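Local coordinates for glutamine aminotransferase class-II domain protein (PDB 3MDN) that probably hydrolyses glutamine to release ammonia, as expected of a class-II glutamine amidotransferase domain of the Ntn-hydrolase type, at residues A127-Y138 with V147-E158; R80-V88 with A190-Y198. All coordinates share one frame; numbering follows the deposited sequence.

Interaction 1: residues A127-Y138 with V147-E158; sequences ADMAIADEFYTY and VLFLLALSEGLE
Phe135 lies against Leu153 at the apolar centre of this contact, one face of its ring taking Leu153 CB over the middle. Leu153 CB stands 3.6 Å from the centroid of the Phe135 ring and only 7° off the ring normal, a well-formed CH-pi contact. The phenyl group is carried there by a first torsion of -61°, with CG anti to the carbonyl carbon, and its opposite face is partly covered by CG of the neighbouring Glu134. Next to it, Leu150 fits between two residues: its CD2 touches Tyr138 CB at 3.7 Å, and its CB faces Ile131 CG2. Leu151 CD2 reaches across to Ile131 CG1 at 3.7 Å and also meets Ala130 CB. Val147 CG1 packs on Ala127 CB at 4.0 Å, extending the apolar row along helix 144-154.

Between the Ile131 and Phe135 packing, Ala132 N donates to Ser154 OG over 3.0 Å, with an N-H...O angle of 160°. Ser154 OG in turn donates to Leu150 O at 2.7 Å, and that carbonyl takes Ser154 N from the opposite face of its plane. At the polar edge, Glu158 OE1 lies in the Phe135 ring plane, 3.6 Å from Phe135 CZ; Arg107 holds Glu158 OE2 and also pairs with Glu134. Asp128 OD2 is hydrogen-bonded to Tyr136 OH of the second subunit, and its OD1 forms a salt bridge with Arg139. The Ser154 hydroxyl, receiving one bond and giving another, thus ties the turn at Ala132 to the helix's last turn, while Phe135, the leucines, Ile131 and Val147 supply much of the rest.

Interaction 2: residues R80-V88 with A190-Y198; sequences RSGLFLSHV and AFSDGQTLY
Leu83 and Ser192 form the tight end of this contact, where the leucine forks around the serine hydroxyl: CD1 and CD2 of Leu83 each lie 3.3 Å from Ser192 OG. Leu83 CD1 also presses on the backbone of the turn, 3.5 Å from Gly194 C. The hydroxyl points there because it stands anti to the backbone N of Ser192 (chi1 -173°), and it is engaged on its own hairpin, accepting from Gly194 N in an ST turn and donating to Thr196 O. Deeper along the strands the packing is buried and van der Waals in kind. Leu85 CD2 lies 3.6 Å from Ala190 O, and Leu85 CD1 and Leu197 CD1 come to 3.8 Å as the two side chains run alongside one another, pointing opposite ways.

The loose side is the exposed turn, where Gln195 gives little more than its backbone N beside Leu83 CD1. Asp193 OD1 holds this turn, taking Thr196 N nearly along its C-O axis and Gln195 N from above the carboxylate plane. No hydrogen bond joins the segments. Segment 80-88 and the hairpin lie on different sheets; Leu83 and Leu85 face Ala190 and Leu197, bringing these layers together as in the Ntn-hydrolase sandwich, with the serine hydroxyl's hydrogen bonds made within its own hairpin.

Interaction 2 brackets interaction 1 along the chain: strand 84-87 comes first, then both segments of 127-138 with 147-158, and last the hairpin of strands 185-192 and 197-203. Their centres lie about 20 Å apart, yet they touch where Leu157 CD1 meets Phe191 CE2 at 4.1 Å. Interaction 2 sits nearer the middle of the chain and joins its two large antiparallel sheets. Interaction 1 lies farther out, among the helices, where helix 144-154 packs on strands 104-106 and 109-114 of the sheet that also contains the hairpin. Sheet-to-sheet packing therefore adjoins the packing of a helix against a loop and short helical turns within one amidotransferase domain, and the helical side also reaches the second subunit.

Interaction 1: residues A127-Y138 with V147-E158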
# COMPACT_ATOMS: atom_id res chain seq x y z
N ALA D 127 11.50 -17.58 -22.63
CA ALA D 127 12.24 -16.37 -22.34
C ALA D 127 12.95 -16.49 -21.00
O ALA D 127 14.11 -16.07 -20.87
CB ALA D 127 11.35 -15.14 -22.38
N ASP D 128 12.26 -17.04 -20.01
CA ASP D 128 12.85 -17.25 -18.69
C ASP D 128 14.06 -18.21 -18.76
O ASP D 128 15.08 -17.96 -18.13
CB ASP D 128 11.82 -17.82 -17.70
CG ASP D 128 10.90 -16.75 -17.12
OD1 ASP D 128 11.16 -15.56 -17.35
OD2 ASP D 128 9.90 -17.10 -16.44
N MSE D 129 13.89 -19.29 -19.53
CA MSE D 129 14.89 -20.35 -19.68
C MSE D 129 16.19 -19.82 -20.27
O MSE D 129 17.27 -20.34 -19.99
CB MSE D 129 14.32 -21.44 -20.59
CG MSE D 129 15.08 -22.80 -20.63
SE MSE D 129 14.66 -23.75 -22.33
CE MSE D 129 15.28 -22.37 -23.62
N ALA D 130 16.07 -18.76 -21.07
CA ALA D 130 17.23 -18.11 -21.69
C ALA D 130 18.06 -17.26 -20.74
O ALA D 130 19.15 -16.87 -21.10
CB ALA D 130 16.79 -17.25 -22.86
N ILE D 131 17.55 -16.94 -19.56
CA ILE D 131 18.34 -16.18 -18.61
C ILE D 131 19.46 -17.06 -18.01
O ILE D 131 19.17 -18.17 -17.55
CB ILE D 131 17.44 -15.59 -17.48
CG1 ILE D 131 16.43 -14.59 -18.07
CG2 ILE D 131 18.30 -14.91 -16.42
CD1 ILE D 131 15.20 -14.33 -17.12
N ALA D 132 20.71 -16.59 -17.98
CA ALA D 132 21.81 -17.38 -17.37
C ALA D 132 21.50 -17.62 -15.90
O ALA D 132 20.90 -16.75 -15.25
CB ALA D 132 23.16 -16.68 -17.50
N ASP D 133 21.94 -18.77 -15.39
CA ASP D 133 21.82 -19.13 -13.99
C ASP D 133 22.33 -18.01 -13.08
O ASP D 133 21.74 -17.74 -12.04
CB ASP D 133 22.64 -20.41 -13.68
CG ASP D 133 22.19 -21.63 -14.48
OD1 ASP D 133 22.95 -22.63 -14.48
OD2 ASP D 133 21.11 -21.63 -15.11
N GLU D 134 23.44 -17.40 -13.45
CA GLU D 134 24.07 -16.35 -12.64
C GLU D 134 23.10 -15.20 -12.31
O GLU D 134 23.18 -14.58 -11.25
CB GLU D 134 25.26 -15.77 -13.42
CG GLU D 134 26.26 -14.95 -12.60
CD GLU D 134 27.33 -14.27 -13.47
OE1 GLU D 134 27.61 -14.75 -14.60
OE2 GLU D 134 27.90 -13.26 -13.00
N PHE D 135 22.22 -14.88 -13.24
CA PHE D 135 21.36 -13.72 -13.05
C PHE D 135 19.92 -14.12 -12.75
O PHE D 135 19.08 -13.25 -12.48
CB PHE D 135 21.44 -12.73 -14.25
CG PHE D 135 22.83 -12.17 -14.45
CD1 PHE D 135 23.28 -11.14 -13.66
CD2 PHE D 135 23.68 -12.71 -15.41
CE1 PHE D 135 24.58 -10.62 -13.85
CE2 PHE D 135 24.96 -12.24 -15.59
CZ PHE D 135 25.41 -11.18 -14.81
N TYR D 136 19.66 -15.43 -12.75
CA TYR D 136 18.28 -15.90 -12.59
C TYR D 136 17.69 -15.51 -11.22
O TYR D 136 16.50 -15.19 -11.12
CB TYR D 136 18.14 -17.40 -12.86
CG TYR D 136 16.71 -17.77 -13.14
CD1 TYR D 136 15.85 -18.16 -12.11
CD2 TYR D 136 16.20 -17.69 -14.43
CE1 TYR D 136 14.52 -18.47 -12.37
CE2 TYR D 136 14.88 -17.99 -14.71
CZ TYR D 136 14.04 -18.39 -13.68
OH TYR D 136 12.71 -18.69 -13.96
N THR D 137 18.53 -15.50 -10.20
CA THR D 137 18.12 -15.05 -8.89
C THR D 137 17.48 -13.63 -8.89
O THR D 137 16.68 -13.32 -8.02
CB THR D 137 19.32 -15.10 -7.92
OG1 THR D 137 18.88 -14.74 -6.62
CG2 THR D 137 20.43 -14.13 -8.38
N TYR D 138 17.86 -12.78 -9.83
CA TYR D 138 17.26 -11.45 -9.95
C TYR D 138 15.87 -11.45 -10.63
O TYR D 138 15.24 -10.40 -10.75
CB TYR D 138 18.20 -10.51 -10.72
CG TYR D 138 19.56 -10.39 -10.06
CD1 TYR D 138 20.69 -10.98 -10.62
CD2 TYR D 138 19.72 -9.73 -8.84
CE1 TYR D 138 21.94 -10.89 -9.99
CE2 TYR D 138 20.96 -9.64 -8.21
CZ TYR D 138 22.06 -10.20 -8.80
OH TYR D 138 23.29 -10.13 -8.17
N VAL D 147 12.92 -9.51 -18.09
CA VAL D 147 13.67 -10.42 -18.96
C VAL D 147 14.72 -9.71 -19.83
O VAL D 147 15.89 -10.10 -19.83
CB VAL D 147 12.75 -11.24 -19.88
CG1 VAL D 147 13.57 -12.32 -20.63
CG2 VAL D 147 11.71 -11.94 -19.05
N LEU D 148 14.32 -8.67 -20.55
CA LEU D 148 15.24 -7.98 -21.42
C LEU D 148 16.50 -7.56 -20.62
O LEU D 148 17.64 -7.69 -21.08
CB LEU D 148 14.56 -6.75 -22.02
CG LEU D 148 14.71 -6.31 -23.49
CD1 LEU D 148 14.61 -4.81 -23.57
CD2 LEU D 148 15.98 -6.81 -24.19
N PHE D 149 16.28 -7.04 -19.42
CA PHE D 149 17.39 -6.57 -18.59
C PHE D 149 18.29 -7.72 -18.17
O PHE D 149 19.50 -7.66 -18.29
CB PHE D 149 16.85 -5.87 -17.34
CG PHE D 149 17.91 -5.45 -16.33
CD1 PHE D 149 19.08 -4.82 -16.73
CD2 PHE D 149 17.66 -5.61 -14.97
CE1 PHE D 149 20.01 -4.38 -15.77
CE2 PHE D 149 18.60 -5.19 -14.01
CZ PHE D 149 19.76 -4.58 -14.41
N LEU D 150 17.70 -8.79 -17.68
CA LEU D 150 18.51 -9.92 -17.18
C LEU D 150 19.18 -10.69 -18.31
O LEU D 150 20.31 -11.19 -18.14
CB LEU D 150 17.66 -10.85 -16.32
CG LEU D 150 17.08 -10.10 -15.12
CD1 LEU D 150 16.23 -11.04 -14.33
CD2 LEU D 150 18.18 -9.47 -14.24
N LEU D 151 18.49 -10.79 -19.45
CA LEU D 151 19.10 -11.31 -20.68
C LEU D 151 20.29 -10.46 -21.14
O LEU D 151 21.27 -11.00 -21.62
CB LEU D 151 18.10 -11.34 -21.83
CG LEU D 151 17.02 -12.40 -22.09
CD1 LEU D 151 16.91 -12.55 -23.62
CD2 LEU D 151 17.35 -13.76 -21.52
N ALA D 152 20.18 -9.14 -21.03
CA ALA D 152 21.31 -8.29 -21.40
C ALA D 152 22.50 -8.49 -20.44
O ALA D 152 23.65 -8.54 -20.89
CB ALA D 152 20.88 -6.82 -21.47
N LEU D 153 22.22 -8.60 -19.14
CA LEU D 153 23.26 -9.03 -18.19
C LEU D 153 23.87 -10.37 -18.60
O LEU D 153 25.10 -10.49 -18.70
CB LEU D 153 22.75 -9.06 -16.73
CG LEU D 153 22.63 -7.64 -16.15
CD1 LEU D 153 21.67 -7.53 -14.96
CD2 LEU D 153 24.00 -7.03 -15.80
N SER D 154 23.02 -11.37 -18.88
CA SER D 154 23.49 -12.71 -19.32
C SER D 154 24.39 -12.60 -20.56
O SER D 154 25.32 -13.38 -20.71
CB SER D 154 22.31 -13.64 -19.62
OG SER D 154 21.41 -13.68 -18.52
N GLU D 155 24.12 -11.60 -21.41
CA GLU D 155 24.89 -11.37 -22.63
C GLU D 155 26.12 -10.44 -22.47
O GLU D 155 26.69 -10.03 -23.46
CB GLU D 155 23.98 -10.81 -23.74
CG GLU D 155 22.93 -11.78 -24.32
CD GLU D 155 23.54 -12.91 -25.16
OE1 GLU D 155 24.68 -12.78 -25.63
OE2 GLU D 155 22.90 -13.95 -25.35
N GLY D 156 26.51 -10.08 -21.25
CA GLY D 156 27.70 -9.26 -21.04
C GLY D 156 27.48 -7.75 -20.88
O GLY D 156 28.40 -6.97 -21.13
N LEU D 157 26.28 -7.35 -20.43
CA LEU D 157 25.98 -5.92 -20.22
C LEU D 157 27.07 -5.20 -19.42
O LEU D 157 27.43 -4.05 -19.72
CB LEU D 157 24.61 -5.70 -19.58
CG LEU D 157 24.20 -4.24 -19.27
CD1 LEU D 157 23.89 -3.51 -20.54
CD2 LEU D 157 22.98 -4.18 -18.38
N GLU D 158 27.61 -5.91 -18.43
CA GLU D 158 28.66 -5.38 -17.54
C GLU D 158 29.93 -4.92 -18.22
O GLU D 158 30.55 -3.97 -17.77
CB GLU D 158 28.97 -6.36 -16.37
CG GLU D 158 27.85 -6.36 -15.29
CD GLU D 158 27.95 -7.54 -14.32
OE1 GLU D 158 28.06 -8.70 -14.78
OE2 GLU D 158 27.91 -7.31 -13.09

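Interaction 2: residues R80-V88 with A190-Y198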
# COMPACT_ATOMS: atom_id res chain seq x y z
N ARG D 80 19.03 14.34 -3.50
CA ARG D 80 19.72 14.85 -4.68
C ARG D 80 20.57 13.77 -5.34
O ARG D 80 21.21 12.97 -4.66
CB ARG D 80 20.63 15.99 -4.27
CG ARG D 80 20.00 17.34 -4.46
CD ARG D 80 20.87 18.39 -3.80
NE ARG D 80 21.35 17.89 -2.51
CZ ARG D 80 21.92 18.67 -1.58
NH1 ARG D 80 22.03 19.97 -1.79
NH2 ARG D 80 22.35 18.13 -0.45
N SER D 81 20.57 13.74 -6.67
CA SER D 81 21.40 12.78 -7.39
C SER D 81 21.85 13.35 -8.74
O SER D 81 21.17 14.17 -9.35
CB SER D 81 20.67 11.44 -7.58
OG SER D 81 21.44 10.52 -8.34
N GLY D 82 23.04 12.94 -9.16
CA GLY D 82 23.61 13.35 -10.41
C GLY D 82 23.39 12.28 -11.46
O GLY D 82 23.78 12.46 -12.62
N LEU D 83 22.74 11.17 -11.08
CA LEU D 83 22.44 10.12 -12.05
C LEU D 83 21.27 9.32 -11.58
O LEU D 83 21.37 8.57 -10.59
CB LEU D 83 23.65 9.19 -12.27
CG LEU D 83 23.80 8.64 -13.71
CD1 LEU D 83 25.11 7.82 -13.86
CD2 LEU D 83 22.60 7.81 -14.22
N PHE D 84 20.13 9.47 -12.25
CA PHE D 84 18.97 8.70 -11.85
C PHE D 84 18.00 8.40 -13.00
O PHE D 84 18.08 9.03 -14.05
CB PHE D 84 18.25 9.35 -10.66
CG PHE D 84 17.71 10.74 -10.94
CD1 PHE D 84 16.40 10.91 -11.32
CD2 PHE D 84 18.51 11.86 -10.77
CE1 PHE D 84 15.89 12.18 -11.54
CE2 PHE D 84 18.02 13.13 -10.97
CZ PHE D 84 16.72 13.31 -11.36
N LEU D 85 17.08 7.46 -12.76
CA LEU D 85 16.11 6.98 -13.75
C LEU D 85 14.77 6.97 -13.04
O LEU D 85 14.71 6.45 -11.91
CB LEU D 85 16.49 5.55 -14.16
CG LEU D 85 17.50 5.31 -15.31
CD1 LEU D 85 18.84 5.93 -15.04
CD2 LEU D 85 17.64 3.79 -15.53
N SER D 86 13.71 7.49 -13.66
CA SER D 86 12.36 7.46 -13.10
C SER D 86 11.27 7.20 -14.14
O SER D 86 11.44 7.59 -15.30
CB SER D 86 12.06 8.70 -12.28
OG SER D 86 12.42 9.86 -12.96
N HIS D 87 10.17 6.55 -13.75
CA HIS D 87 9.32 5.79 -14.72
C HIS D 87 7.89 5.48 -14.27
O HIS D 87 7.69 4.74 -13.32
CB HIS D 87 10.06 4.47 -15.18
CG HIS D 87 9.22 3.55 -16.05
ND1 HIS D 87 9.14 3.68 -17.43
CD2 HIS D 87 8.45 2.48 -15.73
CE1 HIS D 87 8.34 2.74 -17.92
NE2 HIS D 87 7.91 1.99 -16.91
N VAL D 88 6.90 6.04 -14.97
CA VAL D 88 5.48 5.88 -14.64
C VAL D 88 4.89 4.67 -15.34
O VAL D 88 4.89 3.56 -14.79
CB VAL D 88 4.64 7.16 -14.95
CG1 VAL D 88 3.15 6.82 -15.11
CG2 VAL D 88 4.84 8.23 -13.85
N ALA D 190 16.21 3.06 -20.96
CA ALA D 190 17.32 3.82 -20.34
C ALA D 190 17.96 2.94 -19.30
O ALA D 190 17.27 2.12 -18.67
CB ALA D 190 16.82 5.11 -19.69
N PHE D 191 19.26 3.06 -19.14
CA PHE D 191 19.99 2.16 -18.26
C PHE D 191 21.36 2.76 -17.90
O PHE D 191 21.85 3.61 -18.61
CB PHE D 191 20.09 0.73 -18.83
CG PHE D 191 20.66 0.63 -20.22
CD1 PHE D 191 19.89 0.91 -21.34
CD2 PHE D 191 21.98 0.22 -20.42
CE1 PHE D 191 20.44 0.82 -22.63
CE2 PHE D 191 22.53 0.13 -21.69
CZ PHE D 191 21.76 0.40 -22.79
N SER D 192 21.92 2.36 -16.75
CA SER D 192 23.14 2.99 -16.20
C SER D 192 23.95 2.02 -15.38
O SER D 192 23.40 1.07 -14.78
CB SER D 192 22.78 4.18 -15.28
OG SER D 192 23.94 4.90 -14.86
N ASP D 193 25.24 2.28 -15.28
CA ASP D 193 26.10 1.53 -14.36
C ASP D 193 26.49 2.43 -13.22
O ASP D 193 27.35 2.09 -12.44
CB ASP D 193 27.37 1.00 -15.07
CG ASP D 193 28.13 2.11 -15.80
OD1 ASP D 193 27.79 3.31 -15.64
OD2 ASP D 193 29.07 1.78 -16.56
N GLY D 194 25.86 3.60 -13.13
CA GLY D 194 26.20 4.53 -12.07
C GLY D 194 27.32 5.50 -12.42
O GLY D 194 27.61 6.39 -11.63
N GLN D 195 27.93 5.32 -13.59
CA GLN D 195 28.89 6.30 -14.14
C GLN D 195 28.47 6.89 -15.50
O GLN D 195 28.62 8.09 -15.76
CB GLN D 195 30.27 5.64 -14.27
CG GLN D 195 31.11 5.65 -12.96
CD GLN D 195 32.20 6.75 -13.03
OE1 GLN D 195 33.35 6.50 -13.46
NE2 GLN D 195 31.84 7.98 -12.65
N THR D 196 27.93 6.03 -16.37
CA THR D 196 27.51 6.43 -17.71
C THR D 196 26.01 6.21 -17.80
O THR D 196 25.52 5.26 -17.21
CB THR D 196 28.22 5.58 -18.80
OG1 THR D 196 29.63 5.75 -18.68
CG2 THR D 196 27.79 5.98 -20.20
N LEU D 197 25.30 7.04 -18.55
CA LEU D 197 23.87 6.85 -18.73
C LEU D 197 23.66 6.46 -20.20
O LEU D 197 24.26 7.08 -21.09
CB LEU D 197 23.11 8.15 -18.42
CG LEU D 197 21.64 8.17 -18.85
CD1 LEU D 197 20.87 7.09 -18.07
CD2 LEU D 197 20.97 9.56 -18.64
N TYR D 198 22.84 5.45 -20.45
CA TYR D 198 22.61 4.94 -21.80
C TYR D 198 21.14 5.04 -22.13
O TYR D 198 20.29 5.00 -21.24
CB TYR D 198 22.98 3.45 -21.90
CG TYR D 198 24.43 3.15 -21.65
CD1 TYR D 198 24.85 2.69 -20.40
CD2 TYR D 198 25.39 3.37 -22.64
CE1 TYR D 198 26.19 2.42 -20.15
CE2 TYR D 198 26.75 3.09 -22.40
CZ TYR D 198 27.13 2.61 -21.16
OH TYR D 198 28.45 2.36 -20.88